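Local coordinates for protein gene product PA4716 (PDB 1U0K) that is of unknown function but may act as an isomerase, perhaps an epimerase, at residues F74-L86 / W98-R110. Numbering follows the deposited sequence.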
ATOM      1  N   PHE A  74      -7.292  -9.618 -16.145  1.00 22.07           N
ATOM      2  CA  PHE A  74      -8.734  -9.846 -16.238  1.00 22.74           C
ATOM      3  C   PHE A  74      -9.560  -8.585 -16.016  1.00 22.91           C
ATOM      4  O   PHE A  74      -9.138  -7.663 -15.302  1.00 23.44           O
ATOM      5  CB  PHE A  74      -9.136 -10.947 -15.247  1.00 22.85           C
ATOM      6  CG  PHE A  74      -8.142 -12.068 -15.173  1.00 23.97           C
ATOM      7  CD1 PHE A  74      -7.180 -12.102 -14.178  1.00 24.19           C
ATOM      8  CD2 PHE A  74      -8.140 -13.067 -16.135  1.00 25.15           C
ATOM      9  CE1 PHE A  74      -6.253 -13.124 -14.126  1.00 24.61           C
ATOM     10  CE2 PHE A  74      -7.218 -14.092 -16.086  1.00 25.41           C
ATOM     11  CZ  PHE A  74      -6.273 -14.122 -15.084  1.00 25.27           C
ATOM     12  N   ALA A  75     -10.746  -8.554 -16.634  1.00 22.54           N
ATOM     13  CA  ALA A  75     -11.651  -7.412 -16.550  1.00 22.28           C
ATOM     14  C   ALA A  75     -11.836  -6.968 -15.096  1.00 21.80           C
ATOM     15  O   ALA A  75     -12.142  -7.798 -14.240  1.00 22.42           O
ATOM     16  CB  ALA A  75     -13.004  -7.769 -17.179  1.00 22.31           C
ATOM     17  N   GLY A  76     -11.615  -5.678 -14.824  1.00 20.73           N
ATOM     18  CA  GLY A  76     -11.748  -5.113 -13.475  1.00 20.52           C
ATOM     19  C   GLY A  76     -11.933  -3.599 -13.494  1.00 20.47           C
ATOM     20  O   GLY A  76     -11.850  -2.992 -14.566  1.00 20.67           O
ATOM     21  N   HIS A  77     -12.137  -2.985 -12.320  1.00 19.28           N
ATOM     22  CA  HIS A  77     -12.308  -1.524 -12.192  1.00 18.19           C
ATOM     23  C   HIS A  77     -11.102  -0.607 -12.585  1.00 15.42           C
ATOM     24  O   HIS A  77     -11.301   0.588 -12.804  1.00 16.16           O
ATOM     25  CB  HIS A  77     -12.763  -1.153 -10.783  1.00 19.15           C
ATOM     26  CG  HIS A  77     -11.686  -1.314  -9.771  1.00 19.99           C
ATOM     27  ND1 HIS A  77     -11.303  -2.549  -9.294  1.00 22.80           N
ATOM     28  CD2 HIS A  77     -10.845  -0.415  -9.215  1.00 19.62           C
ATOM     29  CE1 HIS A  77     -10.285  -2.396  -8.468  1.00 21.01           C
ATOM     30  NE2 HIS A  77      -9.986  -1.113  -8.406  1.00 22.00           N
ATOM     31  N   PRO A  78      -9.867  -1.102 -12.658  1.00 12.73           N
ATOM     32  CA  PRO A  78      -8.823  -0.313 -13.328  1.00 11.33           C
ATOM     33  C   PRO A  78      -9.225   0.088 -14.745  1.00 11.14           C
ATOM     34  O   PRO A  78      -8.798   1.135 -15.217  1.00  9.90           O
ATOM     35  CB  PRO A  78      -7.624  -1.254 -13.332  1.00 11.12           C
ATOM     36  CG  PRO A  78      -7.820  -2.051 -12.103  1.00 11.06           C
ATOM     37  CD  PRO A  78      -9.304  -2.351 -12.107  1.00 12.08           C
ATOM     38  N   LEU A  79     -10.048  -0.716 -15.412  1.00 10.54           N
ATOM     39  CA  LEU A  79     -10.507  -0.379 -16.758  1.00 10.64           C
ATOM     40  C   LEU A  79     -11.443   0.837 -16.752  1.00 10.54           C
ATOM     41  O   LEU A  79     -11.356   1.663 -17.652  1.00 10.77           O
ATOM     42  CB  LEU A  79     -11.173  -1.579 -17.454  1.00 11.40           C
ATOM     43  CG  LEU A  79     -10.350  -2.858 -17.654  1.00 12.75           C
ATOM     44  CD1 LEU A  79     -11.184  -3.903 -18.407  1.00 12.69           C
ATOM     45  CD2 LEU A  79      -9.056  -2.660 -18.396  1.00 14.68           C
ATOM     46  N   LEU A  80     -12.293   0.960 -15.736  1.00 10.41           N
ATOM     47  CA  LEU A  80     -13.148   2.132 -15.575  1.00 10.55           C
ATOM     48  C   LEU A  80     -12.323   3.400 -15.422  1.00 10.10           C
ATOM     49  O   LEU A  80     -12.623   4.423 -16.040  1.00  9.56           O
ATOM     50  CB  LEU A  80     -14.049   1.987 -14.356  1.00 10.94           C
ATOM     51  CG  LEU A  80     -15.051   0.842 -14.423  1.00 11.99           C
ATOM     52  CD1 LEU A  80     -15.893   0.867 -13.153  1.00 13.10           C
ATOM     53  CD2 LEU A  80     -15.912   0.906 -15.683  1.00 13.07           C
ATOM     54  N   GLY A  81     -11.287   3.325 -14.587  1.00  9.75           N
ATOM     55  CA  GLY A  81     -10.381   4.455 -14.382  1.00  9.64           C
ATOM     56  C   GLY A  81      -9.653   4.832 -15.655  1.00  9.42           C
ATOM     57  O   GLY A  81      -9.555   6.012 -15.992  1.00  9.08           O
ATOM     58  N   ALA A  82      -9.149   3.839 -16.379  1.00  9.35           N
ATOM     59  CA  ALA A  82      -8.517   4.094 -17.661  1.00  9.22           C
ATOM     60  C   ALA A  82      -9.460   4.806 -18.642  1.00  9.44           C
ATOM     61  O   ALA A  82      -9.070   5.769 -19.300  1.00  9.25           O
ATOM     62  CB  ALA A  82      -7.988   2.804 -18.262  1.00 10.06           C
ATOM     63  N   ALA A  83     -10.707   4.356 -18.728  1.00  9.42           N
ATOM     64  CA  ALA A  83     -11.701   4.973 -19.613  1.00  9.64           C
ATOM     65  C   ALA A  83     -11.898   6.450 -19.280  1.00 10.00           C
ATOM     66  O   ALA A  83     -11.953   7.293 -20.170  1.00  9.99           O
ATOM     67  CB  ALA A  83     -13.028   4.212 -19.556  1.00 10.11           C
ATOM     68  N   ALA A  84     -12.006   6.757 -17.997  1.00  9.74           N
ATOM     69  CA  ALA A  84     -12.199   8.126 -17.551  1.00  9.95           C
ATOM     70  C   ALA A  84     -11.006   9.003 -17.924  1.00  9.99           C
ATOM     71  O   ALA A  84     -11.176  10.134 -18.392  1.00 10.38           O
ATOM     72  CB  ALA A  84     -12.433   8.161 -16.055  1.00 10.07           C
ATOM     73  N   LEU A  85      -9.802   8.474 -17.724  1.00  9.65           N
ATOM     74  CA  LEU A  85      -8.595   9.207 -18.044  1.00  9.47           C
ATOM     75  C   LEU A  85      -8.500   9.442 -19.545  1.00 10.07           C
ATOM     76  O   LEU A  85      -8.163  10.538 -19.968  1.00  9.76           O
ATOM     77  CB  LEU A  85      -7.335   8.504 -17.515  1.00  9.71           C
ATOM     78  CG  LEU A  85      -6.045   9.215 -17.933  1.00 10.63           C
ATOM     79  CD1 LEU A  85      -5.967  10.603 -17.300  1.00 11.81           C
ATOM     80  CD2 LEU A  85      -4.828   8.402 -17.612  1.00 12.52           C
ATOM     81  N   LEU A  86      -8.806   8.428 -20.353  1.00  9.56           N
ATOM     82  CA  LEU A  86      -8.759   8.593 -21.806  1.00 10.27           C
ATOM     83  C   LEU A  86      -9.735   9.673 -22.277  1.00 10.63           C
ATOM     84  O   LEU A  86      -9.422  10.416 -23.193  1.00 10.71           O
ATOM     85  CB  LEU A  86      -9.032   7.267 -22.507  1.00 10.12           C
ATOM     86  CG  LEU A  86      -7.937   6.217 -22.328  1.00 11.05           C
ATOM     87  CD1 LEU A  86      -8.411   4.878 -22.866  1.00 12.31           C
ATOM     88  CD2 LEU A  86      -6.651   6.607 -23.012  1.00 11.67           C
ATOM     89  N   TRP A  98     -14.632   3.166 -25.879  1.00 13.47           N
ATOM     90  CA  TRP A  98     -13.256   2.695 -25.794  1.00 12.69           C
ATOM     91  C   TRP A  98     -13.235   1.182 -25.860  1.00 12.71           C
ATOM     92  O   TRP A  98     -14.195   0.528 -25.472  1.00 12.50           O
ATOM     93  CB  TRP A  98     -12.626   3.122 -24.458  1.00 12.87           C
ATOM     94  CG  TRP A  98     -12.848   4.535 -24.131  1.00 12.28           C
ATOM     95  CD1 TRP A  98     -13.766   5.049 -23.263  1.00 10.99           C
ATOM     96  CD2 TRP A  98     -12.140   5.650 -24.676  1.00 11.88           C
ATOM     97  NE1 TRP A  98     -13.671   6.417 -23.242  1.00 12.07           N
ATOM     98  CE2 TRP A  98     -12.677   6.813 -24.095  1.00 11.31           C
ATOM     99  CE3 TRP A  98     -11.096   5.784 -25.596  1.00 11.73           C
ATOM    100  CZ2 TRP A  98     -12.219   8.094 -24.418  1.00 13.64           C
ATOM    101  CZ3 TRP A  98     -10.650   7.060 -25.919  1.00 12.40           C
ATOM    102  CH2 TRP A  98     -11.207   8.189 -25.328  1.00 13.61           C
ATOM    103  N   THR A  99     -12.133   0.625 -26.340  1.00 12.51           N
ATOM    104  CA  THR A  99     -11.890  -0.807 -26.260  1.00 13.02           C
ATOM    105  C   THR A  99     -10.552  -1.024 -25.593  1.00 12.19           C
ATOM    106  O   THR A  99      -9.535  -0.500 -26.046  1.00 12.84           O
ATOM    107  CB  THR A  99     -11.880  -1.433 -27.655  1.00 12.97           C
ATOM    108  OG1 THR A  99     -13.135  -1.166 -28.299  1.00 15.28           O
ATOM    109  CG2 THR A  99     -11.783  -2.956 -27.568  1.00 15.17           C
ATOM    110  N   LEU A 100     -10.543  -1.786 -24.509  1.00 12.47           N
ATOM    111  CA  LEU A 100      -9.299  -2.132 -23.839  1.00 13.04           C
ATOM    112  C   LEU A 100      -9.012  -3.620 -23.994  1.00 13.89           C
ATOM    113  O   LEU A 100      -9.857  -4.454 -23.706  1.00 14.02           O
ATOM    114  CB  LEU A 100      -9.345  -1.717 -22.361  1.00 13.07           C
ATOM    115  CG  LEU A 100      -9.510  -0.216 -22.133  1.00 14.41           C
ATOM    116  CD1 LEU A 100      -9.616   0.078 -20.643  1.00 15.37           C
ATOM    117  CD2 LEU A 100      -8.370   0.577 -22.754  1.00 14.81           C
ATOM    118  N   HIS A 101      -7.808  -3.939 -24.449  1.00 14.47           N
ATOM    119  CA  HIS A 101      -7.424  -5.315 -24.733  1.00 15.88           C
ATOM    120  C   HIS A 101      -6.546  -5.855 -23.623  1.00 17.31           C
ATOM    121  O   HIS A 101      -5.455  -5.356 -23.393  1.00 16.87           O
ATOM    122  CB  HIS A 101      -6.690  -5.394 -26.075  1.00 16.14           C
ATOM    123  CG  HIS A 101      -7.570  -5.098 -27.243  1.00 18.04           C
ATOM    124  ND1 HIS A 101      -8.485  -6.007 -27.733  1.00 21.41           N
ATOM    125  CD2 HIS A 101      -7.695  -3.987 -28.003  1.00 19.11           C
ATOM    126  CE1 HIS A 101      -9.135  -5.464 -28.749  1.00 20.95           C
ATOM    127  NE2 HIS A 101      -8.674  -4.240 -28.934  1.00 19.51           N
ATOM    128  N   LEU A 102      -7.055  -6.860 -22.921  1.00 19.33           N
ATOM    129  CA  LEU A 102      -6.250  -7.656 -22.005  1.00 21.89           C
ATOM    130  C   LEU A 102      -5.837  -8.911 -22.773  1.00 23.84           C
ATOM    131  O   LEU A 102      -6.413  -9.207 -23.812  1.00 25.19           O
ATOM    132  CB  LEU A 102      -7.054  -7.994 -20.750  1.00 21.81           C
ATOM    133  CG  LEU A 102      -7.415  -6.783 -19.872  1.00 22.98           C
ATOM    134  CD1 LEU A 102      -8.576  -7.108 -18.946  1.00 24.46           C
ATOM    135  CD2 LEU A 102      -6.204  -6.301 -19.071  1.00 23.97           C
ATOM    136  N   ALA A 103      -4.821  -9.618 -22.302  1.00 26.25           N
ATOM    137  CA  ALA A 103      -4.336 -10.816 -22.998  1.00 27.75           C
ATOM    138  C   ALA A 103      -5.484 -11.763 -23.344  1.00 29.10           C
ATOM    139  O   ALA A 103      -5.607 -12.213 -24.489  1.00 29.54           O
ATOM    140  CB  ALA A 103      -3.309 -11.538 -22.145  1.00 27.94           C
ATOM    141  N   SER A 104      -6.337 -12.012 -22.349  1.00 30.37           N
ATOM    142  CA  SER A 104      -7.415 -13.004 -22.424  1.00 31.20           C
ATOM    143  C   SER A 104      -8.632 -12.554 -23.226  1.00 31.23           C
ATOM    144  O   SER A 104      -9.286 -13.384 -23.868  1.00 32.10           O
ATOM    145  CB  SER A 104      -7.896 -13.373 -21.013  1.00 31.47           C
ATOM    146  OG  SER A 104      -8.060 -12.204 -20.205  1.00 33.39           O
ATOM    147  N   LYS A 105      -8.968 -11.265 -23.151  1.00 30.65           N
ATOM    148  CA  LYS A 105     -10.125 -10.740 -23.877  1.00 29.76           C
ATOM    149  C   LYS A 105     -10.111  -9.226 -24.115  1.00 28.24           C
ATOM    150  O   LYS A 105      -9.287  -8.488 -23.572  1.00 27.97           O
ATOM    151  CB  LYS A 105     -11.423 -11.132 -23.157  1.00 30.31           C
ATOM    152  CG  LYS A 105     -11.582 -10.567 -21.762  1.00 31.80           C
ATOM    153  CD  LYS A 105     -12.861 -11.096 -21.112  1.00 34.23           C
ATOM    154  CE  LYS A 105     -13.618 -10.011 -20.373  1.00 35.60           C
ATOM    155  NZ  LYS A 105     -14.898 -10.521 -19.795  1.00 37.09           N
ATOM    156  N   SER A 106     -11.055  -8.802 -24.947  1.00 26.01           N
ATOM    157  CA  SER A 106     -11.324  -7.407 -25.263  1.00 24.58           C
ATOM    158  C   SER A 106     -12.507  -6.922 -24.409  1.00 22.43           C
ATOM    159  O   SER A 106     -13.455  -7.670 -24.182  1.00 22.83           O
ATOM    160  CB  SER A 106     -11.655  -7.312 -26.757  1.00 25.15           C
ATOM    161  OG  SER A 106     -12.073  -6.017 -27.127  1.00 28.30           O
ATOM    162  N   VAL A 107     -12.459  -5.679 -23.930  1.00 18.95           N
ATOM    163  CA  VAL A 107     -13.538  -5.115 -23.123  1.00 17.43           C
ATOM    164  C   VAL A 107     -13.993  -3.779 -23.699  1.00 16.28           C
ATOM    165  O   VAL A 107     -13.194  -2.877 -23.900  1.00 14.77           O
ATOM    166  CB  VAL A 107     -13.099  -4.888 -21.658  1.00 17.44           C
ATOM    167  CG1 VAL A 107     -14.243  -4.353 -20.827  1.00 17.82           C
ATOM    168  CG2 VAL A 107     -12.545  -6.169 -21.057  1.00 17.25           C
ATOM    169  N   ALA A 108     -15.284  -3.671 -23.971  1.00 15.39           N
ATOM    170  CA  ALA A 108     -15.895  -2.440 -24.429  1.00 15.49           C
ATOM    171  C   ALA A 108     -16.298  -1.569 -23.238  1.00 14.91           C
ATOM    172  O   ALA A 108     -16.906  -2.046 -22.278  1.00 15.51           O
ATOM    173  CB  ALA A 108     -17.117  -2.765 -25.296  1.00 15.71           C
ATOM    174  N   LEU A 109     -15.940  -0.291 -23.298  1.00 14.44           N
ATOM    175  CA  LEU A 109     -16.291   0.674 -22.261  1.00 14.19           C
ATOM    176  C   LEU A 109     -16.902   1.921 -22.856  1.00 14.47           C
ATOM    177  O   LEU A 109     -16.708   2.218 -24.029  1.00 14.42           O
ATOM    178  CB  LEU A 109     -15.061   1.066 -21.439  1.00 14.16           C
ATOM    179  CG  LEU A 109     -14.438  -0.066 -20.624  1.00 14.83           C
ATOM    180  CD1 LEU A 109     -13.242  -0.636 -21.328  1.00 17.04           C
ATOM    181  CD2 LEU A 109     -14.098   0.403 -19.214  1.00 14.89           C
ATOM    182  N   ARG A 110     -17.668   2.624 -22.038  1.00 14.76           N
ATOM    183  CA  ARG A 110     -18.177   3.943 -22.365  1.00 15.65           C
ATOM    184  C   ARG A 110     -17.919   4.881 -21.191  1.00 15.14           C
ATOM    185  O   ARG A 110     -17.876   4.461 -20.035  1.00 15.36           O
ATOM    186  CB  ARG A 110     -19.674   3.876 -22.693  1.00 16.42           C
ATOM    187  CG  ARG A 110     -20.569   3.543 -21.538  1.00 20.06           C
ATOM    188  CD  ARG A 110     -22.056   3.446 -21.920  1.00 24.56           C
ATOM    189  NE  ARG A 110     -22.915   3.385 -20.734  1.00 27.66           N
ATOM    190  CZ  ARG A 110     -23.215   4.424 -19.955  1.00 30.33           C
ATOM    191  NH1 ARG A 110     -22.759   5.643 -20.224  1.00 31.61           N
ATOM    192  NH2 ARG A 110     -23.989   4.243 -18.892  1.00 32.26           N
TER
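Lys-105 NZ is gripped by two backbone carbonyls beyond this contact, Gln-124 O and Thr-162 O, and with NZ held there its CE lies 4.0 Å from Ala-75 CB. Lys-105 CG stands between the backbone N and the carbonyl carbon (chi1 63°), and a bend at chi3 turns CE to Ala-75. Leu-102 CD1 pushes up against the backbone of the loop, 3.4 Å from Phe-74 C, at the peptide link into Ala-75.

Deeper in, aliphatic side chains make most of the contact and Leu-79 is its hub. Its branches divide the work: CD1 meets Val-107 CG2 at 3.7 Å, while the Leu-79 and Leu-100 side chains pass in opposite directions, with Leu-79 CD2 3.6 Å from Leu-100 CD1. Leu-109 CD2 comes in under the helix backbone, 3.4 Å from Leu-79 O, and also touches the methyl of Ala-83.

At the far end the helix rests on the Trp-98 indole. Leu-86 CB sits over its six-membered ring in a CH-pi contact, 3.6 Å from the centroid and 9° off the normal, while Ala-83 CB meets CD1 of the five-membered ring. The indole's rotation is further fixed by a hydrogen bond from NE1 to Ser-111 OG.

The axes of helix 78-86 and hairpin strand 106-110 approach to 8.7 Å, at 51° between their directions. Ile-50 and Met-122 extend the packing round Leu-79. Helix 78-90, which connects parallel strands 60-67 and 96-101, is thus buried among strands, consistent with the central helix of the diaminopimelate epimerase-like fold, round which a barrel-like sheet curls.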